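LP04448p (Drosophila melanogaster, PDB 2QK2) is the second TOG domain of the XMAP215-family protein Mini spindles, which tracks microtubule plus ends and probably binds tubulin through its HEAT-repeat array. Local coordinates at residues Ala154-Ala158 with Ser195-Ala199; Leu161-Pro166 with Thr202-Met207. All coordinates share one frame; numbering follows the deposited sequence.

Contact 1: Ala154-Ala158 with Ser195-Ala199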
# COMPACT_ATOMS: atom_id res chain seq x y z
N ALA A 154 3.34 -0.24 -9.57
CA ALA A 154 4.61 0.45 -9.77
C ALA A 154 4.68 1.70 -8.92
O ALA A 154 5.73 2.03 -8.37
CB ALA A 154 4.80 0.81 -11.26
N LEU A 155 3.57 2.42 -8.82
CA LEU A 155 3.53 3.64 -8.02
C LEU A 155 3.67 3.29 -6.54
O LEU A 155 4.27 4.04 -5.76
CB LEU A 155 2.23 4.41 -8.27
CG LEU A 155 2.11 5.03 -9.68
CD1 LEU A 155 0.72 5.66 -9.83
CD2 LEU A 155 3.20 6.08 -9.87
N PHE A 156 3.10 2.15 -6.15
CA PHE A 156 3.20 1.70 -4.76
C PHE A 156 4.69 1.48 -4.43
O PHE A 156 5.17 1.87 -3.38
CB PHE A 156 2.43 0.39 -4.56
CG PHE A 156 2.85 -0.38 -3.34
CD1 PHE A 156 2.69 0.16 -2.07
CD2 PHE A 156 3.41 -1.65 -3.46
CE1 PHE A 156 3.08 -0.55 -0.93
CE2 PHE A 156 3.81 -2.37 -2.34
CZ PHE A 156 3.64 -1.82 -1.07
N ILE A 157 5.40 0.85 -5.36
CA ILE A 157 6.83 0.60 -5.18
C ILE A 157 7.61 1.92 -5.04
O ILE A 157 8.51 2.04 -4.20
CB ILE A 157 7.38 -0.22 -6.37
CG1 ILE A 157 6.76 -1.63 -6.36
CG2 ILE A 157 8.90 -0.30 -6.31
CD1 ILE A 157 7.10 -2.46 -7.57
N ALA A 158 7.24 2.90 -5.86
CA ALA A 158 7.90 4.21 -5.81
C ALA A 158 7.72 4.86 -4.44
O ALA A 158 8.69 5.29 -3.82
CB ALA A 158 7.33 5.12 -6.91
N SER A 195 4.51 5.20 -14.65
CA SER A 195 4.57 4.71 -13.28
C SER A 195 5.84 3.88 -13.08
O SER A 195 6.51 3.99 -12.06
CB SER A 195 3.33 3.88 -12.97
OG SER A 195 2.16 4.69 -13.03
N SER A 196 6.17 3.05 -14.07
CA SER A 196 7.37 2.23 -13.98
C SER A 196 8.62 3.10 -13.95
O SER A 196 9.58 2.81 -13.23
CB SER A 196 7.45 1.26 -15.16
OG SER A 196 6.31 0.41 -15.19
N ALA A 197 8.61 4.18 -14.74
CA ALA A 197 9.75 5.09 -14.78
C ALA A 197 9.91 5.76 -13.42
O ALA A 197 11.03 5.96 -12.94
CB ALA A 197 9.53 6.16 -15.86
N GLU A 198 8.79 6.13 -12.79
CA GLU A 198 8.84 6.78 -11.49
C GLU A 198 9.44 5.85 -10.43
O GLU A 198 10.24 6.28 -9.60
CB GLU A 198 7.44 7.22 -11.05
CG GLU A 198 7.47 8.17 -9.86
CD GLU A 198 6.11 8.78 -9.56
OE1 GLU A 198 5.29 8.92 -10.49
OE2 GLU A 198 5.86 9.14 -8.39
N ALA A 199 9.06 4.58 -10.48
CA ALA A 199 9.56 3.60 -9.53
C ALA A 199 11.06 3.37 -9.75
O ALA A 199 11.84 3.30 -8.79
CB ALA A 199 8.80 2.27 -9.69

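Contact 2: Leu161-Pro166 with Thr202-Met207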
# COMPACT_ATOMS: atom_id res chain seq x y z
N LEU A 161 9.65 2.88 -1.73
CA LEU A 161 11.09 3.10 -1.78
C LEU A 161 11.54 4.38 -1.08
O LEU A 161 12.63 4.42 -0.52
CB LEU A 161 11.57 3.08 -3.24
CG LEU A 161 11.53 1.70 -3.91
CD1 LEU A 161 11.81 1.84 -5.41
CD2 LEU A 161 12.56 0.78 -3.26
N THR A 162 10.70 5.42 -1.10
CA THR A 162 11.06 6.67 -0.45
C THR A 162 11.12 6.50 1.07
O THR A 162 11.60 7.38 1.78
CB THR A 162 10.05 7.80 -0.75
OG1 THR A 162 8.78 7.46 -0.18
CG2 THR A 162 9.89 8.00 -2.25
N ARG A 163 10.63 5.37 1.56
CA ARG A 163 10.63 5.10 3.00
C ARG A 163 11.29 3.76 3.29
O ARG A 163 10.89 3.05 4.22
CB ARG A 163 9.20 5.09 3.54
CG ARG A 163 8.46 6.39 3.34
CD ARG A 163 7.00 6.26 3.73
NE ARG A 163 6.21 7.41 3.29
CZ ARG A 163 6.29 8.62 3.82
NH1 ARG A 163 7.13 8.85 4.82
NH2 ARG A 163 5.55 9.61 3.33
N THR A 164 12.29 3.41 2.50
CA THR A 164 12.98 2.15 2.67
C THR A 164 14.47 2.34 2.92
O THR A 164 15.10 3.22 2.34
CB THR A 164 12.78 1.26 1.43
OG1 THR A 164 11.38 1.10 1.17
CG2 THR A 164 13.40 -0.11 1.65
N GLN A 165 15.03 1.52 3.81
CA GLN A 165 16.45 1.58 4.11
C GLN A 165 17.20 0.90 2.96
O GLN A 165 16.81 -0.17 2.50
CB GLN A 165 16.76 0.84 5.41
CG GLN A 165 16.35 1.56 6.68
CD GLN A 165 17.05 2.90 6.82
OE1 GLN A 165 18.26 3.01 6.62
NE2 GLN A 165 16.28 3.93 7.17
N PRO A 166 18.29 1.52 2.48
CA PRO A 166 19.05 0.91 1.39
C PRO A 166 19.45 -0.52 1.71
O PRO A 166 19.46 -1.39 0.83
CB PRO A 166 20.24 1.84 1.24
CG PRO A 166 19.66 3.19 1.61
CD PRO A 166 18.84 2.84 2.84
N THR A 202 13.09 6.34 -8.58
CA THR A 202 13.16 6.40 -7.13
C THR A 202 14.16 5.35 -6.65
O THR A 202 14.92 5.59 -5.72
CB THR A 202 11.77 6.14 -6.50
OG1 THR A 202 10.82 7.05 -7.07
CG2 THR A 202 11.82 6.35 -4.99
N LEU A 203 14.17 4.20 -7.31
CA LEU A 203 15.09 3.13 -6.96
C LEU A 203 16.54 3.59 -7.11
O LEU A 203 17.38 3.24 -6.28
CB LEU A 203 14.85 1.90 -7.84
CG LEU A 203 15.76 0.70 -7.55
CD1 LEU A 203 15.51 0.21 -6.12
CD2 LEU A 203 15.48 -0.41 -8.55
N ILE A 204 16.82 4.35 -8.16
CA ILE A 204 18.18 4.85 -8.39
C ILE A 204 18.52 5.89 -7.32
O ILE A 204 19.64 5.92 -6.79
CB ILE A 204 18.32 5.51 -9.79
CG1 ILE A 204 18.04 4.48 -10.89
CG2 ILE A 204 19.73 6.06 -9.95
CD1 ILE A 204 18.15 5.06 -12.30
N LYS A 205 17.54 6.74 -7.01
CA LYS A 205 17.71 7.76 -5.98
C LYS A 205 18.13 7.12 -4.66
O LYS A 205 19.00 7.63 -3.96
CB LYS A 205 16.39 8.51 -5.77
CG LYS A 205 16.49 10.01 -5.91
CD LYS A 205 17.39 10.63 -4.86
CE LYS A 205 17.83 12.03 -5.27
NZ LYS A 205 16.70 12.89 -5.77
N LEU A 206 17.52 5.98 -4.33
CA LEU A 206 17.82 5.29 -3.09
C LEU A 206 19.08 4.42 -3.09
O LEU A 206 19.86 4.45 -2.14
CB LEU A 206 16.64 4.41 -2.67
CG LEU A 206 16.80 3.59 -1.38
CD1 LEU A 206 16.71 4.51 -0.18
CD2 LEU A 206 15.73 2.51 -1.30
N MSE A 207 19.27 3.64 -4.15
CA MSE A 207 20.41 2.73 -4.21
C MSE A 207 21.66 3.27 -4.88
O MSE A 207 22.74 2.70 -4.72
CB MSE A 207 19.99 1.42 -4.89
CG MSE A 207 18.79 0.73 -4.25
SE MSE A 207 19.02 0.32 -2.36
CE MSE A 207 20.18 -1.21 -2.51

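Contact 1: Ala154-Ala158 with Ser195-Ala199
Residues 154-158 and 195-199 meet in a close, nearly parallel helix-helix contact between helix 147-161 and helix 190-207, two neighbours in the HEAT-repeat array of this TOG domain. The segment axes approach to 7.9 Å and cross at only 20°, a closeness that small side chains permit. A154 CB lies 3.7 Å from S195 O, against the backbone of the facing turn. One turn further on, A158 CB comes to 3.8 Å from A199 CA, while A199 CB reaches back to A154 O at 3.4 Å. That carbonyl already accepts the in-helix bond from A158 N, so the methyl covers a satisfied oxygen.

Along one flank the larger groups take over. L155, with CG beside its backbone N (chi1 -69°), sets its branch point, CG, 3.4 Å from S195 OG. L155 CD2 then turns to E198, 3.6 Å from its OE1 at the end of that extended chain. Replacing L155 with alanine would probably open a gap beside S195 and remove the methyl that packs against the E198 carboxylate. The S195 hydroxyl hydrogen-bonds S151 and T191 O, and S196 OG pairs with T184 and V192 O. The S195-S151 bond ties the two helices together beside the contact; within the segments themselves the contact is van der Waals, which suggests that fit of shape largely sets their spacing here.

Contact 2: Leu161-Pro166 with Thr202-Met207
L206 pushes its two methyls into the bend made by residues 161-166, with P166 and L161 packed against it. With CG anti to the backbone N (chi1 179°), the leucine extends from its helix so that L206 CD1 meets T164 O at 3.3 Å and CD2 lies 3.7 Å from L161 O. The ring of P166 stands at about a right angle to this side chain, its CG 3.7 Å from L206 CD1. L161 comes at L206 on a slant, CD2 to CD2 at 4.1 Å, and its other methyl, L161 CD1, rests 3.9 Å from L203 CB.

The bend is where the chain leaves helix 147-161 on its way to helix 171-185, so in this HEAT-repeat fold the contact packs an inter-helix loop against the C-terminal end of helix 190-207. A backbone bond from T164 N to L161 O draws the turn together, and the T164 hydroxyl is held by A160 O and Y126.

Near L161 the T202 methyl does the touching: T202 CG2 meets T162 CG2 at 3.7 Å and also the L161 CB methylene, while the T202 hydroxyl is bonded to E198 O within its own helix. At the far end M207, a selenomethionine, folds back through chi2 and chi3 (-57° and -76°), which carries its CE to 3.4 Å from P166 O.

Contact 1 and contact 2 are successive levels of one interface, their centres about 11 Å apart. Both use helix 190-207; on the other side, contact 1 takes helix 147-161 and contact 2 the end of that helix with the loop beyond it. Along the chain the segments alternate, 154-158, 161-166, 195-199, 202-207, with helix 171-185 between the second and third; its L181 touches contact 1 and its L174 contact 2. The levels meet directly, A158 O lying 3.5 Å from T202 CG2. The result is a continuous, mostly buried seam from mid-helix to the loop, joining helix 147-161 and its following loop to helix 190-207 within the TOG domain.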